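Local coordinates for protein class I phosphodiesterase PDEB1 (Leishmania major, PDB 2R8Q) that belongs to the class I cyclic nucleotide phosphodiesterase family, whose all-helical catalytic domain holds a zinc ion and a magnesium ion beside a ligand pocket, at residues L128-V139 and Y202-V211; V245-S256 and F317-F326. All blocks are in the same frame, centred on the assembly; numbering follows the deposited sequence.

Interaction 1 of 2, residues L128-V139 and Y202-V211; sequences LECYVLLVTALV and YAYRALIDCV
Polar contact between the two helices is concentrated at one end, where the hydroxyl of Y202 donates a short hydrogen bond to E129, OH to OE2 2.6 Å. The carboxylate oxygen lies at the edge of the ring, in its plane, and is met nearly along its own C-O axis; ring and carboxylate planes differ by only 20°. E129 also forms a salt bridge with R242 through OE1, so both oxygens are engaged.

Apolar packing fills the rest. V132 spreads its methyls over small residues, CG2 lying 3.9 Å from A203 CB and CG1 4.0 Å from A206 CB. At T136 the polar and apolar branches divide the work. With chi1 at -61°, OG1 turns back to donate to V132 O (2.7 Å) while resting 3.4 Å from L207 CG, and CG2 is sent forward to V211 CG2 at 3.7 Å. V132 O takes two donors, T136 OG1 and T136 N, from opposite faces of its plane.

The helix axes cross at -50°, 9.4 Å apart, an oblique packing within the all-helical catalytic domain of the phosphodiesterase family. Helix 102-118 packs behind 128-139, helix 171-184 meets V139 and V211, and helix 239-254 touches Y202, A206 and C210.

Interaction 2 of 2, residues V245-S256 and F317-F326; sequences VMETLIKAGDVS and FFRDIVGNLF. With ZN (zinc ion), chain C.
F326, F317 and F318 project from 317-326 against the helix 245-254 and its C-terminal turn, forming an aromatic contact without a hydrogen bond between the segments. F326, just past the end of its own helix, meets L249 face-on: CD2 of L249 stands 4.1 Å from the ring centroid, 19° off the normal, a CH-pi contact. The rim of the same ring is met by V245, whose CG1 is 3.8 Å from F326 CE1, and by T248, whose CG2 is 3.8 Å from F326 CE2.

F317 directs its rim at the backbone of the opposing helix, CE2 lying 3.7 Å from A252 CA. Its CG is anti to the backbone N (chi1 -175°), which carries the ring across toward K251 and A252. The K251 chain, bent at chi3 and chi4, passes its CE 3.9 Å from F317 CZ; its NZ is hydrogen-bonded to H219, and any cation-pi attraction to F317 is long and weak.

F318 uses its edge differently, bringing CZ to 3.3 Å from A252 O, with V255 O also near the ring plane at CE1. The slightly positive C-H rim would probably suit these two carbonyl oxygens. Beside them the V255 side chain runs antiparallel to that of F318, with its CG2 against CE1.

D254, on the same helix as A252 but turned away from this contact, binds the zinc ion through OD1 at 2.2 Å, with H104, H140 and D141 as the other protein ligands. The helices run at 141° to each other, with axes 11.2 Å apart. Around them, helix 102-118 contributes Y115 against A252 and F318, helix 219-232 sets F226 against T248 and I321, and helix 197-212 lies against M246 and I250.

Overall arrangement
From the N terminus, after six earlier helices, the chain enters helix 127-139, then passes through largely helical sequence before helix 197-212 returns to it and interaction 1 closes a loop of 62 residues. Only after that does helix 239-254 open interaction 2, closed 60 residues later by the end of helix 302-324 and the two residues after it. The two loops follow in series, neither nesting nor crossing, yet their contacts adjoin, with centres about 16 Å apart. M246 and I250 of helix 239-254 pack on C210, joining the two pairs into a continuous helical core. Successive closures build one all-helical domain, tying its earlier helices to helix 239-254, which carries the zinc ligand D254, and the later ones.

Interaction 1 of 2, residues L128-V139 and Y202-V211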
# COMPACT_ATOMS: atom_id res chain seq x y z
N LEU A 128 11.57 -14.38 -20.70
CA LEU A 128 11.45 -13.33 -19.69
C LEU A 128 10.16 -13.51 -18.89
O LEU A 128 10.16 -13.36 -17.67
CB LEU A 128 11.45 -11.94 -20.35
CG LEU A 128 11.22 -10.76 -19.39
CD1 LEU A 128 12.29 -10.76 -18.31
CD2 LEU A 128 11.24 -9.45 -20.17
N GLU A 129 9.07 -13.85 -19.58
CA GLU A 129 7.79 -14.04 -18.91
C GLU A 129 7.82 -15.27 -18.00
O GLU A 129 7.21 -15.27 -16.93
CB GLU A 129 6.68 -14.14 -19.95
CG GLU A 129 6.52 -12.82 -20.69
CD GLU A 129 5.63 -12.88 -21.92
OE1 GLU A 129 5.52 -13.96 -22.54
OE2 GLU A 129 5.07 -11.82 -22.27
N CYS A 130 8.56 -16.30 -18.40
CA CYS A 130 8.67 -17.49 -17.56
C CYS A 130 9.41 -17.12 -16.27
O CYS A 130 9.02 -17.53 -15.18
CB CYS A 130 9.44 -18.60 -18.29
SG CYS A 130 8.50 -19.37 -19.62
N TYR A 131 10.48 -16.33 -16.42
CA TYR A 131 11.28 -15.89 -15.29
C TYR A 131 10.44 -15.05 -14.34
O TYR A 131 10.41 -15.30 -13.13
CB TYR A 131 12.48 -15.07 -15.81
CG TYR A 131 13.37 -14.48 -14.74
CD1 TYR A 131 13.90 -15.29 -13.72
CD2 TYR A 131 13.69 -13.13 -14.74
CE1 TYR A 131 14.72 -14.75 -12.74
CE2 TYR A 131 14.52 -12.58 -13.76
CZ TYR A 131 15.03 -13.40 -12.76
OH TYR A 131 15.82 -12.86 -11.78
N VAL A 132 9.75 -14.05 -14.88
CA VAL A 132 8.91 -13.19 -14.06
C VAL A 132 7.81 -13.98 -13.36
O VAL A 132 7.50 -13.73 -12.19
CB VAL A 132 8.28 -12.06 -14.91
CG1 VAL A 132 7.30 -11.25 -14.07
CG2 VAL A 132 9.39 -11.17 -15.46
N LEU A 133 7.22 -14.96 -14.05
CA LEU A 133 6.17 -15.76 -13.44
C LEU A 133 6.68 -16.52 -12.21
O LEU A 133 6.03 -16.55 -11.16
CB LEU A 133 5.60 -16.75 -14.47
CG LEU A 133 4.48 -17.68 -13.99
CD1 LEU A 133 3.29 -16.85 -13.49
CD2 LEU A 133 4.05 -18.57 -15.15
N LEU A 134 7.87 -17.11 -12.34
CA LEU A 134 8.45 -17.87 -11.23
C LEU A 134 8.81 -16.97 -10.05
O LEU A 134 8.60 -17.35 -8.89
CB LEU A 134 9.67 -18.65 -11.72
CG LEU A 134 9.31 -19.76 -12.71
CD1 LEU A 134 10.58 -20.33 -13.34
CD2 LEU A 134 8.54 -20.85 -11.99
N VAL A 135 9.33 -15.78 -10.34
CA VAL A 135 9.69 -14.83 -9.30
C VAL A 135 8.42 -14.35 -8.60
O VAL A 135 8.37 -14.25 -7.38
CB VAL A 135 10.43 -13.61 -9.91
CG1 VAL A 135 10.50 -12.47 -8.90
CG2 VAL A 135 11.83 -14.02 -10.35
N THR A 136 7.39 -14.08 -9.39
CA THR A 136 6.12 -13.60 -8.86
C THR A 136 5.51 -14.59 -7.86
O THR A 136 4.91 -14.18 -6.87
CB THR A 136 5.11 -13.35 -10.00
OG1 THR A 136 5.63 -12.33 -10.86
CG2 THR A 136 3.77 -12.87 -9.44
N ALA A 137 5.68 -15.88 -8.11
CA ALA A 137 5.14 -16.87 -7.19
C ALA A 137 5.62 -16.62 -5.76
O ALA A 137 4.86 -16.78 -4.81
CB ALA A 137 5.55 -18.28 -7.65
N LEU A 138 6.87 -16.21 -5.60
CA LEU A 138 7.43 -15.99 -4.27
C LEU A 138 6.91 -14.76 -3.53
O LEU A 138 6.98 -14.70 -2.30
CB LEU A 138 8.96 -15.93 -4.34
CG LEU A 138 9.63 -17.21 -4.85
CD1 LEU A 138 11.13 -16.98 -5.03
CD2 LEU A 138 9.37 -18.35 -3.88
N VAL A 139 6.38 -13.78 -4.26
CA VAL A 139 5.87 -12.57 -3.63
C VAL A 139 4.35 -12.48 -3.61
O VAL A 139 3.80 -11.58 -2.98
CB VAL A 139 6.36 -11.29 -4.38
CG1 VAL A 139 7.88 -11.30 -4.52
CG2 VAL A 139 5.69 -11.20 -5.74
N TYR A 202 8.16 -3.63 -17.99
CA TYR A 202 7.35 -4.73 -18.49
C TYR A 202 7.21 -5.80 -17.41
O TYR A 202 6.12 -6.32 -17.15
CB TYR A 202 8.01 -5.35 -19.73
CG TYR A 202 7.17 -6.38 -20.45
CD1 TYR A 202 6.20 -5.99 -21.38
CD2 TYR A 202 7.34 -7.74 -20.19
CE1 TYR A 202 5.43 -6.94 -22.04
CE2 TYR A 202 6.57 -8.70 -20.85
CZ TYR A 202 5.62 -8.29 -21.77
OH TYR A 202 4.86 -9.23 -22.42
N ALA A 203 8.33 -6.11 -16.77
CA ALA A 203 8.37 -7.11 -15.71
C ALA A 203 7.49 -6.74 -14.52
O ALA A 203 6.75 -7.58 -14.00
CB ALA A 203 9.81 -7.33 -15.24
N TYR A 204 7.56 -5.48 -14.09
CA TYR A 204 6.73 -5.04 -12.97
C TYR A 204 5.25 -5.13 -13.28
O TYR A 204 4.45 -5.55 -12.44
CB TYR A 204 7.08 -3.61 -12.54
CG TYR A 204 8.20 -3.53 -11.53
CD1 TYR A 204 9.49 -3.18 -11.91
CD2 TYR A 204 7.96 -3.79 -10.18
CE1 TYR A 204 10.52 -3.10 -10.97
CE2 TYR A 204 8.98 -3.71 -9.23
CZ TYR A 204 10.26 -3.36 -9.64
OH TYR A 204 11.26 -3.25 -8.71
N ARG A 205 4.86 -4.74 -14.49
CA ARG A 205 3.45 -4.81 -14.84
C ARG A 205 2.98 -6.25 -14.87
O ARG A 205 1.86 -6.56 -14.45
CB ARG A 205 3.18 -4.12 -16.18
CG ARG A 205 1.70 -4.07 -16.54
CD ARG A 205 0.87 -3.57 -15.36
NE ARG A 205 -0.56 -3.62 -15.62
CZ ARG A 205 -1.25 -2.65 -16.21
NH1 ARG A 205 -0.64 -1.55 -16.61
NH2 ARG A 205 -2.56 -2.79 -16.40
N ALA A 206 3.82 -7.15 -15.36
CA ALA A 206 3.46 -8.56 -15.43
C ALA A 206 3.32 -9.15 -14.02
O ALA A 206 2.37 -9.87 -13.73
CB ALA A 206 4.50 -9.34 -16.23
N LEU A 207 4.28 -8.83 -13.15
CA LEU A 207 4.25 -9.33 -11.78
C LEU A 207 2.98 -8.85 -11.08
O LEU A 207 2.26 -9.63 -10.46
CB LEU A 207 5.50 -8.86 -11.03
CG LEU A 207 5.65 -9.23 -9.55
CD1 LEU A 207 7.13 -9.24 -9.17
CD2 LEU A 207 4.88 -8.22 -8.69
N ILE A 208 2.69 -7.55 -11.20
CA ILE A 208 1.52 -6.96 -10.58
C ILE A 208 0.22 -7.56 -11.13
O ILE A 208 -0.69 -7.90 -10.37
CB ILE A 208 1.54 -5.42 -10.75
CG1 ILE A 208 2.67 -4.85 -9.89
CG2 ILE A 208 0.18 -4.82 -10.39
CD1 ILE A 208 3.07 -3.42 -10.22
N ASP A 209 0.13 -7.71 -12.45
CA ASP A 209 -1.06 -8.29 -13.07
C ASP A 209 -1.30 -9.69 -12.52
O ASP A 209 -2.43 -10.07 -12.21
CB ASP A 209 -0.92 -8.39 -14.59
CG ASP A 209 -1.02 -7.04 -15.28
OD1 ASP A 209 -1.63 -6.11 -14.71
OD2 ASP A 209 -0.50 -6.92 -16.42
N CYS A 210 -0.22 -10.46 -12.42
CA CYS A 210 -0.32 -11.83 -11.93
C CYS A 210 -0.77 -11.91 -10.47
O CYS A 210 -1.62 -12.73 -10.13
CB CYS A 210 1.01 -12.55 -12.12
SG CYS A 210 1.28 -13.04 -13.84
N VAL A 211 -0.20 -11.06 -9.62
CA VAL A 211 -0.60 -11.08 -8.21
C VAL A 211 -2.06 -10.66 -8.07
O VAL A 211 -2.82 -11.28 -7.33
CB VAL A 211 0.28 -10.13 -7.36
CG1 VAL A 211 -0.21 -10.13 -5.92
CG2 VAL A 211 1.73 -10.56 -7.41

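Interaction 2 of 2, residues V245-S256 and F317-F326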
# COMPACT_ATOMS: atom_id res chain seq x y z
N VAL A 245 -2.24 -15.67 -20.22
CA VAL A 245 -1.74 -17.01 -19.97
C VAL A 245 -0.97 -17.03 -18.65
O VAL A 245 -1.11 -17.96 -17.85
CB VAL A 245 -0.80 -17.49 -21.11
CG1 VAL A 245 0.01 -18.71 -20.65
CG2 VAL A 245 -1.64 -17.86 -22.34
N MET A 246 -0.17 -15.99 -18.40
CA MET A 246 0.59 -15.89 -17.16
C MET A 246 -0.35 -15.83 -15.96
O MET A 246 -0.15 -16.52 -14.96
CB MET A 246 1.47 -14.64 -17.16
CG MET A 246 2.62 -14.65 -18.14
SD MET A 246 3.52 -13.07 -18.14
CE MET A 246 4.43 -13.22 -16.61
N GLU A 247 -1.39 -15.01 -16.07
CA GLU A 247 -2.35 -14.85 -14.98
C GLU A 247 -3.09 -16.15 -14.72
O GLU A 247 -3.35 -16.50 -13.57
CB GLU A 247 -3.35 -13.74 -15.31
CG GLU A 247 -2.70 -12.38 -15.49
CD GLU A 247 -3.65 -11.35 -16.07
OE1 GLU A 247 -4.67 -11.75 -16.67
OE2 GLU A 247 -3.39 -10.13 -15.93
N THR A 248 -3.44 -16.86 -15.78
CA THR A 248 -4.16 -18.11 -15.64
C THR A 248 -3.27 -19.18 -15.01
O THR A 248 -3.74 -19.99 -14.21
CB THR A 248 -4.69 -18.59 -17.00
OG1 THR A 248 -5.49 -17.56 -17.58
CG2 THR A 248 -5.54 -19.84 -16.83
N LEU A 249 -1.99 -19.18 -15.37
CA LEU A 249 -1.05 -20.15 -14.80
C LEU A 249 -0.85 -19.91 -13.31
O LEU A 249 -0.87 -20.86 -12.53
CB LEU A 249 0.30 -20.09 -15.51
CG LEU A 249 0.38 -20.76 -16.88
CD1 LEU A 249 1.72 -20.44 -17.53
CD2 LEU A 249 0.20 -22.27 -16.74
N ILE A 250 -0.66 -18.66 -12.89
CA ILE A 250 -0.46 -18.44 -11.46
C ILE A 250 -1.74 -18.78 -10.70
O ILE A 250 -1.68 -19.27 -9.57
CB ILE A 250 0.01 -16.99 -11.13
CG1 ILE A 250 0.45 -16.93 -9.66
CG2 ILE A 250 -1.10 -15.97 -11.41
CD1 ILE A 250 1.26 -15.70 -9.28
N LYS A 251 -2.90 -18.57 -11.32
CA LYS A 251 -4.15 -18.92 -10.67
C LYS A 251 -4.18 -20.43 -10.50
O LYS A 251 -4.56 -20.95 -9.45
CB LYS A 251 -5.35 -18.48 -11.52
CG LYS A 251 -5.80 -17.05 -11.28
CD LYS A 251 -7.08 -16.73 -12.05
CE LYS A 251 -8.22 -17.67 -11.68
NZ LYS A 251 -8.54 -17.67 -10.23
N ALA A 252 -3.77 -21.15 -11.55
CA ALA A 252 -3.74 -22.61 -11.51
C ALA A 252 -2.82 -23.10 -10.40
O ALA A 252 -3.18 -23.98 -9.63
CB ALA A 252 -3.28 -23.16 -12.86
N GLY A 253 -1.62 -22.53 -10.33
CA GLY A 253 -0.69 -22.94 -9.30
C GLY A 253 -1.25 -22.66 -7.92
O GLY A 253 -1.07 -23.44 -6.99
N ASP A 254 -1.96 -21.55 -7.79
CA ASP A 254 -2.54 -21.15 -6.51
C ASP A 254 -3.60 -22.13 -6.00
O ASP A 254 -3.71 -22.34 -4.79
CB ASP A 254 -3.13 -19.74 -6.65
CG ASP A 254 -3.06 -18.95 -5.36
OD1 ASP A 254 -2.27 -19.31 -4.46
OD2 ASP A 254 -3.80 -17.94 -5.26
N VAL A 255 -4.35 -22.75 -6.90
CA VAL A 255 -5.37 -23.72 -6.49
C VAL A 255 -5.00 -25.14 -6.90
O VAL A 255 -5.87 -26.00 -7.07
CB VAL A 255 -6.76 -23.38 -7.09
CG1 VAL A 255 -7.22 -22.02 -6.59
CG2 VAL A 255 -6.71 -23.40 -8.62
N SER A 256 -3.70 -25.39 -7.01
CA SER A 256 -3.18 -26.70 -7.41
C SER A 256 -3.15 -27.79 -6.35
O SER A 256 -2.86 -28.94 -6.66
CB SER A 256 -1.77 -26.54 -7.98
OG SER A 256 -0.87 -26.09 -6.97
N PHE A 317 -12.13 -25.59 -13.30
CA PHE A 317 -11.06 -24.70 -13.72
C PHE A 317 -9.96 -25.44 -14.46
O PHE A 317 -9.57 -25.05 -15.56
CB PHE A 317 -10.45 -23.96 -12.52
CG PHE A 317 -9.43 -22.92 -12.90
CD1 PHE A 317 -9.80 -21.80 -13.65
CD2 PHE A 317 -8.10 -23.07 -12.53
CE1 PHE A 317 -8.85 -20.85 -14.02
CE2 PHE A 317 -7.14 -22.11 -12.89
CZ PHE A 317 -7.52 -21.00 -13.64
N PHE A 318 -9.45 -26.52 -13.87
CA PHE A 318 -8.39 -27.27 -14.54
C PHE A 318 -8.88 -27.96 -15.81
O PHE A 318 -8.18 -27.97 -16.82
CB PHE A 318 -7.75 -28.30 -13.59
CG PHE A 318 -6.67 -27.72 -12.72
CD1 PHE A 318 -6.96 -27.19 -11.47
CD2 PHE A 318 -5.36 -27.66 -13.19
CE1 PHE A 318 -5.96 -26.61 -10.69
CE2 PHE A 318 -4.35 -27.07 -12.42
CZ PHE A 318 -4.65 -26.55 -11.17
N ARG A 319 -10.07 -28.54 -15.76
CA ARG A 319 -10.62 -29.20 -16.93
C ARG A 319 -10.73 -28.21 -18.09
O ARG A 319 -10.39 -28.52 -19.23
CB ARG A 319 -11.99 -29.80 -16.60
CG ARG A 319 -11.91 -30.91 -15.56
CD ARG A 319 -13.22 -31.09 -14.82
NE ARG A 319 -13.07 -32.00 -13.69
CZ ARG A 319 -13.94 -32.10 -12.69
NH1 ARG A 319 -15.02 -31.33 -12.67
NH2 ARG A 319 -13.72 -32.96 -11.70
N ASP A 320 -11.19 -27.00 -17.77
CA ASP A 320 -11.35 -25.95 -18.77
C ASP A 320 -10.05 -25.42 -19.35
O ASP A 320 -9.89 -25.33 -20.57
CB ASP A 320 -12.16 -24.79 -18.18
CG ASP A 320 -13.65 -25.04 -18.24
OD1 ASP A 320 -14.07 -26.21 -18.19
OD2 ASP A 320 -14.41 -24.05 -18.32
N ILE A 321 -9.09 -25.06 -18.49
CA ILE A 321 -7.85 -24.51 -19.01
C ILE A 321 -6.98 -25.55 -19.70
O ILE A 321 -6.28 -25.23 -20.66
CB ILE A 321 -7.03 -23.80 -17.90
CG1 ILE A 321 -6.53 -24.81 -16.87
CG2 ILE A 321 -7.90 -22.73 -17.24
CD1 ILE A 321 -5.60 -24.18 -15.83
N VAL A 322 -7.02 -26.79 -19.24
CA VAL A 322 -6.23 -27.85 -19.86
C VAL A 322 -6.85 -28.24 -21.20
O VAL A 322 -6.14 -28.39 -22.20
CB VAL A 322 -6.15 -29.10 -18.95
CG1 VAL A 322 -5.52 -30.26 -19.72
CG2 VAL A 322 -5.32 -28.79 -17.72
N GLY A 323 -8.17 -28.39 -21.22
CA GLY A 323 -8.84 -28.77 -22.44
C GLY A 323 -8.83 -27.70 -23.52
O GLY A 323 -8.84 -28.02 -24.71
N ASN A 324 -8.77 -26.43 -23.12
CA ASN A 324 -8.79 -25.34 -24.09
C ASN A 324 -7.45 -24.75 -24.52
O ASN A 324 -7.39 -24.04 -25.53
CB ASN A 324 -9.68 -24.21 -23.58
CG ASN A 324 -11.15 -24.58 -23.58
OD1 ASN A 324 -11.71 -24.95 -24.61
ND2 ASN A 324 -11.79 -24.48 -22.42
N LEU A 325 -6.38 -25.03 -23.78
CA LEU A 325 -5.08 -24.48 -24.17
C LEU A 325 -3.86 -25.18 -23.57
O LEU A 325 -2.88 -25.43 -24.28
CB LEU A 325 -5.03 -22.98 -23.83
CG LEU A 325 -3.81 -22.22 -24.35
CD1 LEU A 325 -3.77 -22.26 -25.87
CD2 LEU A 325 -3.87 -20.78 -23.86
N PHE A 326 -3.90 -25.47 -22.28
CA PHE A 326 -2.76 -26.12 -21.62
C PHE A 326 -2.90 -27.64 -21.72
O PHE A 326 -3.02 -28.33 -20.70
CB PHE A 326 -2.68 -25.72 -20.14
CG PHE A 326 -2.65 -24.23 -19.91
CD1 PHE A 326 -1.93 -23.39 -20.75
CD2 PHE A 326 -3.33 -23.67 -18.83
CE1 PHE A 326 -1.87 -22.02 -20.51
CE2 PHE A 326 -3.27 -22.30 -18.59
CZ PHE A 326 -2.55 -21.47 -19.43
ZN ZN C . -1.55 -18.07 -2.79
O HOH W 1 -3.03 -16.63 -3.41
O HOH W 2 -3.46 -18.79 -1.75